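Local coordinates for reticulocyte binding protein (Streptococcus agalactiae COH1, PDB 3FAW) that probably hydrolyses alpha-1,6-glucosidic links in pullulan and related branched glucans, as a cell-wall-anchored pullulanase of group B Streptococcus, at residues S50-F55 and K91-I96; L70-K75 and G105-S110; N78-S83 and G98-K103. All blocks are in the same frame, centred on the assembly; numbering follows the deposited sequence.

Interaction 1. Residues S50-F55 and K91-I96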
# COMPACT_ATOMS: atom_id res chain seq x y z
N SER A 50 19.68 -18.49 30.73
CA SER A 50 18.63 -19.46 30.39
C SER A 50 18.70 -19.98 28.95
O SER A 50 18.84 -19.21 27.99
CB SER A 50 17.24 -18.86 30.65
OG SER A 50 16.25 -19.87 30.64
N ILE A 51 18.60 -21.31 28.82
CA ILE A 51 18.55 -21.98 27.52
C ILE A 51 17.38 -22.97 27.47
O ILE A 51 17.26 -23.83 28.34
CB ILE A 51 19.86 -22.74 27.22
CG1 ILE A 51 21.00 -21.75 26.96
CG2 ILE A 51 19.69 -23.68 26.01
CD1 ILE A 51 22.33 -22.40 26.65
N GLN A 52 16.53 -22.85 26.46
CA GLN A 52 15.43 -23.81 26.27
C GLN A 52 15.81 -24.87 25.23
O GLN A 52 16.20 -24.54 24.11
CB GLN A 52 14.12 -23.11 25.89
CG GLN A 52 14.14 -22.24 24.64
CD GLN A 52 12.75 -21.82 24.20
OE1 GLN A 52 11.85 -21.64 25.03
NE2 GLN A 52 12.57 -21.65 22.89
N ALA A 53 15.72 -26.14 25.63
CA ALA A 53 16.06 -27.27 24.78
C ALA A 53 14.80 -28.05 24.44
O ALA A 53 14.07 -28.49 25.35
CB ALA A 53 17.06 -28.18 25.47
N SER A 54 14.54 -28.24 23.15
CA SER A 54 13.35 -28.97 22.71
C SER A 54 13.65 -30.46 22.55
O SER A 54 14.69 -30.84 22.00
CB SER A 54 12.83 -28.39 21.39
OG SER A 54 11.59 -28.98 21.05
N PHE A 55 12.74 -31.29 23.03
CA PHE A 55 12.87 -32.75 22.95
C PHE A 55 11.71 -33.35 22.16
O PHE A 55 10.68 -32.70 21.96
CB PHE A 55 12.90 -33.35 24.36
CG PHE A 55 14.21 -33.16 25.08
CD1 PHE A 55 15.07 -34.23 25.28
CD2 PHE A 55 14.58 -31.91 25.56
CE1 PHE A 55 16.29 -34.06 25.94
CE2 PHE A 55 15.79 -31.73 26.22
CZ PHE A 55 16.65 -32.80 26.41
N LYS A 91 5.01 -29.00 26.47
CA LYS A 91 5.71 -28.53 25.28
C LYS A 91 6.93 -29.40 24.95
O LYS A 91 7.60 -29.17 23.95
CB LYS A 91 6.16 -27.08 25.47
CG LYS A 91 5.01 -26.09 25.61
CD LYS A 91 5.55 -24.67 25.73
CE LYS A 91 4.43 -23.64 25.76
NZ LYS A 91 4.97 -22.26 25.91
N SER A 92 7.20 -30.39 25.81
CA SER A 92 8.37 -31.26 25.67
C SER A 92 9.66 -30.44 25.54
O SER A 92 10.54 -30.78 24.75
CB SER A 92 8.20 -32.23 24.51
OG SER A 92 7.13 -33.13 24.78
N LEU A 93 9.74 -29.37 26.32
CA LEU A 93 10.95 -28.55 26.37
C LEU A 93 11.52 -28.51 27.78
O LEU A 93 10.78 -28.54 28.77
CB LEU A 93 10.70 -27.14 25.82
CG LEU A 93 9.71 -26.21 26.52
CD1 LEU A 93 10.32 -25.61 27.76
CD2 LEU A 93 9.28 -25.09 25.56
N LEU A 94 12.84 -28.45 27.85
CA LEU A 94 13.58 -28.41 29.10
C LEU A 94 14.25 -27.05 29.22
O LEU A 94 15.04 -26.67 28.35
CB LEU A 94 14.63 -29.52 29.09
CG LEU A 94 15.50 -29.71 30.34
CD1 LEU A 94 14.66 -30.22 31.50
CD2 LEU A 94 16.63 -30.67 30.03
N ILE A 95 13.93 -26.31 30.28
CA ILE A 95 14.55 -25.01 30.52
C ILE A 95 15.80 -25.22 31.40
O ILE A 95 15.70 -25.73 32.51
CB ILE A 95 13.58 -24.01 31.18
CG1 ILE A 95 12.30 -23.88 30.35
CG2 ILE A 95 14.24 -22.64 31.33
CD1 ILE A 95 11.23 -24.89 30.71
N ILE A 96 16.96 -24.83 30.87
CA ILE A 96 18.25 -25.08 31.50
C ILE A 96 18.82 -23.77 32.03
O ILE A 96 18.95 -22.80 31.28
CB ILE A 96 19.26 -25.69 30.49
CG1 ILE A 96 18.65 -26.90 29.76
CG2 ILE A 96 20.55 -26.09 31.19
CD1 ILE A 96 19.40 -27.31 28.51
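Ala53 and Ile96 meet at the apolar centre of this antiparallel strand pair, the CD1 methyl of Ile96 reaching diagonally across to Ala53 CB at 3.9 Å. With CG1 beside its own backbone N (chi1 -51°), Ile96 also lays its branch over the carbonyl oxygen of Ile51. The small alanine suits the spot, because it lets the isoleucine lie close to the neighbouring backbone. Farther along the same face, the Phe55 ring slants across Leu94, its CE2 lying 3.8 Å from Leu94 CB. Leu70 and the edge-to-face ring of Tyr111 continue this buried layer.

Ile51 pairs with Ile96 through Ile51 N to Ile96 O (2.9 Å) and Ile96 N to Ile51 O (2.7 Å). Ala53 and Leu94 form a second such pair, both of its bonds nearly straight at 172°. Phe55 N closes the ladder on Ser92 O at 2.8 Å, where Ser92 and Leu93 form a G1 beta bulge opposite Asp88.

The other face bears Gln52, Ser54, Leu93 and Ile95. Ser50 OG rests 3.5 Å from Ile95 CG2, while Gln52 turns its amide NE2 to a hydrogen bond with Gln44. The chemistry implies a two-sided strand pair: aliphatic and aromatic groups seal one face, polar and aliphatic groups mix on the partly exposed one, and alternate residues bond across the pair, while Gln52, Ser54 and Ile95 bond outward to the flanking strands 40-47 and 79-88.

Interaction 2. Residues L70-K75 and G105-S110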
# COMPACT_ATOMS: atom_id res chain seq x y z
N LEU A 70 22.23 -34.96 30.73
CA LEU A 70 22.34 -33.65 30.09
C LEU A 70 23.65 -32.95 30.43
O LEU A 70 24.01 -32.83 31.60
CB LEU A 70 21.16 -32.76 30.50
CG LEU A 70 20.92 -31.49 29.68
CD1 LEU A 70 20.36 -31.83 28.30
CD2 LEU A 70 19.98 -30.56 30.43
N LYS A 71 24.37 -32.49 29.40
CA LYS A 71 25.60 -31.72 29.58
C LYS A 71 25.67 -30.54 28.62
O LYS A 71 25.22 -30.63 27.48
CB LYS A 71 26.83 -32.62 29.40
CG LYS A 71 27.02 -33.62 30.53
CD LYS A 71 28.28 -34.45 30.35
CE LYS A 71 28.38 -35.54 31.41
NZ LYS A 71 29.53 -36.47 31.17
N VAL A 72 26.23 -29.43 29.11
CA VAL A 72 26.37 -28.20 28.34
C VAL A 72 27.84 -27.81 28.27
O VAL A 72 28.54 -27.83 29.28
CB VAL A 72 25.60 -27.04 28.99
CG1 VAL A 72 25.76 -25.76 28.18
CG2 VAL A 72 24.12 -27.40 29.14
N THR A 73 28.31 -27.46 27.07
CA THR A 73 29.68 -26.96 26.90
C THR A 73 29.70 -25.68 26.08
O THR A 73 28.74 -25.36 25.37
CB THR A 73 30.60 -28.02 26.25
OG1 THR A 73 30.12 -28.36 24.95
CG2 THR A 73 30.67 -29.29 27.11
N ASP A 74 30.79 -24.94 26.19
CA ASP A 74 30.95 -23.66 25.50
C ASP A 74 31.59 -23.84 24.12
O ASP A 74 31.81 -24.97 23.68
CB ASP A 74 31.74 -22.66 26.37
CG ASP A 74 33.21 -23.03 26.53
OD1 ASP A 74 33.70 -23.98 25.88
OD2 ASP A 74 33.89 -22.35 27.33
N LYS A 75 31.90 -22.73 23.45
CA LYS A 75 32.47 -22.75 22.09
C LYS A 75 33.80 -23.50 21.98
O LYS A 75 34.15 -23.98 20.89
CB LYS A 75 32.63 -21.32 21.56
CG LYS A 75 33.69 -20.48 22.27
CD LYS A 75 33.74 -19.06 21.72
CE LYS A 75 34.90 -18.28 22.31
NZ LYS A 75 34.89 -16.86 21.85
N GLY A 105 29.77 -18.16 23.82
CA GLY A 105 28.80 -18.94 23.05
C GLY A 105 29.26 -19.09 21.61
O GLY A 105 30.29 -18.53 21.24
N HIS A 106 28.53 -19.85 20.79
CA HIS A 106 27.30 -20.53 21.16
C HIS A 106 27.59 -21.79 21.96
O HIS A 106 28.69 -22.34 21.90
CB HIS A 106 26.51 -20.92 19.91
CG HIS A 106 26.06 -19.75 19.09
ND1 HIS A 106 26.56 -19.50 17.82
CD2 HIS A 106 25.18 -18.76 19.35
CE1 HIS A 106 25.99 -18.41 17.34
NE2 HIS A 106 25.15 -17.95 18.25
N PHE A 107 26.59 -22.26 22.70
CA PHE A 107 26.75 -23.42 23.56
C PHE A 107 26.31 -24.72 22.88
O PHE A 107 25.41 -24.72 22.04
CB PHE A 107 26.03 -23.18 24.89
CG PHE A 107 26.57 -22.00 25.64
CD1 PHE A 107 27.64 -22.15 26.52
CD2 PHE A 107 26.06 -20.73 25.43
CE1 PHE A 107 28.16 -21.06 27.19
CE2 PHE A 107 26.58 -19.63 26.10
CZ PHE A 107 27.63 -19.80 26.98
N ASN A 108 26.99 -25.81 23.23
CA ASN A 108 26.61 -27.14 22.76
C ASN A 108 25.83 -27.87 23.85
O ASN A 108 26.33 -28.07 24.95
CB ASN A 108 27.84 -27.96 22.38
CG ASN A 108 27.48 -29.27 21.70
OD1 ASN A 108 27.09 -29.29 20.53
ND2 ASN A 108 27.62 -30.38 22.43
N ILE A 109 24.60 -28.25 23.53
CA ILE A 109 23.77 -29.05 24.43
C ILE A 109 23.83 -30.50 23.94
O ILE A 109 23.67 -30.75 22.75
CB ILE A 109 22.31 -28.56 24.47
CG1 ILE A 109 22.24 -27.03 24.56
CG2 ILE A 109 21.56 -29.20 25.63
CD1 ILE A 109 23.04 -26.44 25.71
N SER A 110 24.06 -31.43 24.86
CA SER A 110 24.18 -32.85 24.49
C SER A 110 23.38 -33.77 25.39
O SER A 110 23.23 -33.53 26.59
CB SER A 110 25.65 -33.28 24.47
OG SER A 110 26.25 -33.17 25.75
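The Phe107 ring packs beside the end of strand 71-73, with the carbonyl oxygen of Thr73 at its edge, near the ring plane, 3.6 Å from CD1. Asp74 CA lies obliquely to the ring, 3.8 Å from Phe107 CD1. Gly105 CA lies over one face, offset toward the rim; glycine suits a place where a side chain would run into the ring, and a cis peptide follows before His106. Phe100 meets Phe107 edge-to-face.

Next, Ile109 and Val72 stand side by side. Ile109 CD1 settles between both valine methyls, 3.7 Å from CG1 and from CG2, and Leu70 CD1 crosses to Ile109 CG2. Both beta-branched, Val72 and Ile109 suit an extended strand and present methyls to each other. The opposite face carries Thr73 beside Asn108.

Thr73 with Asn108 and Lys71 with Ser110 are hydrogen-bonded antiparallel pairs. Lys71 O is gripped twice by Ser110: by N at 3.0 Å, nearly in line with the C=O, and by OG at 3.2 Å. With OG set between its own backbone N and carbonyl carbon (chi1 62°), the hydroxyl donates from above the carbonyl plane of Lys71.

At the end, Lys75 NZ binds Lys103 O, while Asp74 OD1 accepts from Asn76 N and Asn78 N. The chemistry thus changes along the contact: apolar on the face of Val72, Ile109 and Phe107, hydroxyl-reinforced at Ser110, and charged chains tied to backbone groups at the turn.

Interaction 3. Residues N78-S83 and G98-K103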
# COMPACT_ATOMS: atom_id res chain seq x y z
N ASN A 78 34.52 -26.63 26.58
CA ASN A 78 34.69 -26.65 28.03
C ASN A 78 33.35 -26.74 28.75
O ASN A 78 32.39 -26.07 28.37
CB ASN A 78 35.46 -25.42 28.51
CG ASN A 78 36.87 -25.33 27.92
OD1 ASN A 78 37.34 -24.25 27.57
ND2 ASN A 78 37.54 -26.47 27.80
N ALA A 79 33.31 -27.55 29.81
CA ALA A 79 32.07 -27.85 30.54
C ALA A 79 31.50 -26.63 31.27
O ALA A 79 32.24 -25.88 31.90
CB ALA A 79 32.32 -28.99 31.53
N ILE A 80 30.19 -26.45 31.17
CA ILE A 80 29.49 -25.38 31.88
C ILE A 80 28.57 -25.98 32.94
O ILE A 80 27.87 -26.97 32.68
CB ILE A 80 28.65 -24.50 30.91
CG1 ILE A 80 29.52 -23.98 29.76
CG2 ILE A 80 28.03 -23.32 31.65
CD1 ILE A 80 30.65 -23.05 30.20
N GLN A 81 28.58 -25.40 34.13
CA GLN A 81 27.80 -25.91 35.26
C GLN A 81 26.32 -25.57 35.10
O GLN A 81 25.96 -24.41 34.87
CB GLN A 81 28.33 -25.34 36.58
CG GLN A 81 27.73 -25.99 37.83
CD GLN A 81 28.49 -25.64 39.10
OE1 GLN A 81 29.23 -24.65 39.15
NE2 GLN A 81 28.31 -26.45 40.14
N ILE A 82 25.47 -26.59 35.20
CA ILE A 82 24.03 -26.41 35.17
C ILE A 82 23.54 -26.08 36.59
O ILE A 82 23.67 -26.91 37.49
CB ILE A 82 23.31 -27.68 34.66
CG1 ILE A 82 23.77 -28.00 33.23
CG2 ILE A 82 21.79 -27.50 34.71
CD1 ILE A 82 23.11 -29.22 32.63
N SER A 83 23.01 -24.87 36.77
CA SER A 83 22.51 -24.44 38.08
C SER A 83 21.22 -25.17 38.47
O SER A 83 21.07 -25.59 39.62
CB SER A 83 22.28 -22.92 38.10
OG SER A 83 23.51 -22.23 38.01
N GLY A 98 21.87 -21.53 34.22
CA GLY A 98 23.30 -21.46 34.48
C GLY A 98 23.85 -20.11 34.01
O GLY A 98 23.08 -19.24 33.64
N ASP A 99 25.16 -19.95 34.05
CA ASP A 99 25.80 -18.71 33.59
C ASP A 99 26.27 -18.90 32.15
O ASP A 99 27.32 -19.49 31.90
CB ASP A 99 26.97 -18.33 34.51
CG ASP A 99 27.54 -16.94 34.22
OD1 ASP A 99 27.37 -16.42 33.09
OD2 ASP A 99 28.17 -16.37 35.13
N PHE A 100 25.49 -18.39 31.20
CA PHE A 100 25.75 -18.61 29.78
C PHE A 100 26.18 -17.31 29.09
O PHE A 100 25.40 -16.67 28.39
CB PHE A 100 24.53 -19.21 29.10
CG PHE A 100 24.05 -20.49 29.72
CD1 PHE A 100 24.89 -21.59 29.82
CD2 PHE A 100 22.75 -20.60 30.20
CE1 PHE A 100 24.44 -22.78 30.39
CE2 PHE A 100 22.30 -21.78 30.77
CZ PHE A 100 23.15 -22.87 30.87
N ASN A 101 27.45 -16.94 29.29
CA ASN A 101 28.02 -15.72 28.71
C ASN A 101 28.03 -15.84 27.18
O ASN A 101 28.70 -16.72 26.64
CB ASN A 101 29.44 -15.50 29.24
CG ASN A 101 30.03 -14.14 28.85
OD1 ASN A 101 29.47 -13.40 28.03
ND2 ASN A 101 31.17 -13.80 29.44
N PRO A 102 27.28 -14.96 26.48
CA PRO A 102 27.21 -15.07 25.02
C PRO A 102 28.56 -14.88 24.30
O PRO A 102 28.70 -15.32 23.16
CB PRO A 102 26.22 -13.96 24.62
CG PRO A 102 26.16 -13.03 25.77
CD PRO A 102 26.47 -13.84 26.99
N LYS A 103 29.53 -14.27 24.97
CA LYS A 103 30.88 -14.12 24.42
C LYS A 103 31.63 -15.46 24.36
O LYS A 103 32.55 -15.62 23.55
CB LYS A 103 31.68 -13.11 25.25
CG LYS A 103 31.13 -11.68 25.16
CD LYS A 103 31.98 -10.70 25.94
CE LYS A 103 31.64 -9.25 25.60
NZ LYS A 103 30.24 -8.89 25.98
O HOH W 1 27.10 -21.86 34.98
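Ser83 and Gly98 hold the two backbones closest, CA to CA 4.7 Å, beyond which the segments part and direct strand bonding gives way to a water. That water donates to Gln81 O at 2.8 Å and accepts from Asp99 N at 2.9 Å, so it satisfies a carbonyl and an amide that have drawn too far apart to bond each other. Gly98 is almost fully extended (phi 168°, psi -173°); lacking a side chain, it can bring its CA 4.0 Å from Gln81 O and 3.6 Å from Ser83 OG.

Farther along, Ile80 points toward segment 98-103 and crosses Phe100 at a slant. Its CG2 methyl, lying opposite the backbone N, touches Phe100 CE1 at 3.8 Å and also nears Asp99 O. One face of the phenyl ring carries Gly98 C, toward the rim. Val72 and an edge-to-face Phe107 pack round the same ring, as befits a buried aromatic.

Asn101 accepts from Lys103 N through OD1 at 3.2 Å, the donor lying well above the amide plane. Together these features describe neighbouring antiparallel strands, 79-88 and 93-98, splaying at one end: a water-bridged parting of the strands followed by an Asx turn in the loop leading to strand 108-111.

How the interactions relate
All three contacts belong to one small seven-stranded mixed sheet near the N-terminus, probably the N2 domain, far from the barrel and the centre of the chain. Interactions 1 and 2 are true strand ladders, each burying about 500 Å², whereas interaction 3 covers less than half as much and lies nearer the surface, relying on water and a single aliphatic-aromatic touch. Strand 79-88 lies between strands 93-98 and 71-73, so interaction 3 adjoins both ladders: Val72 O probably accepts from Ile80 N. Their apolar faces share one core, with Leu70 against Leu94 and Ile96, and Phe100 against Ile51. A lysine-to-carbonyl bond at the turn also ties interaction 2 to interaction 3.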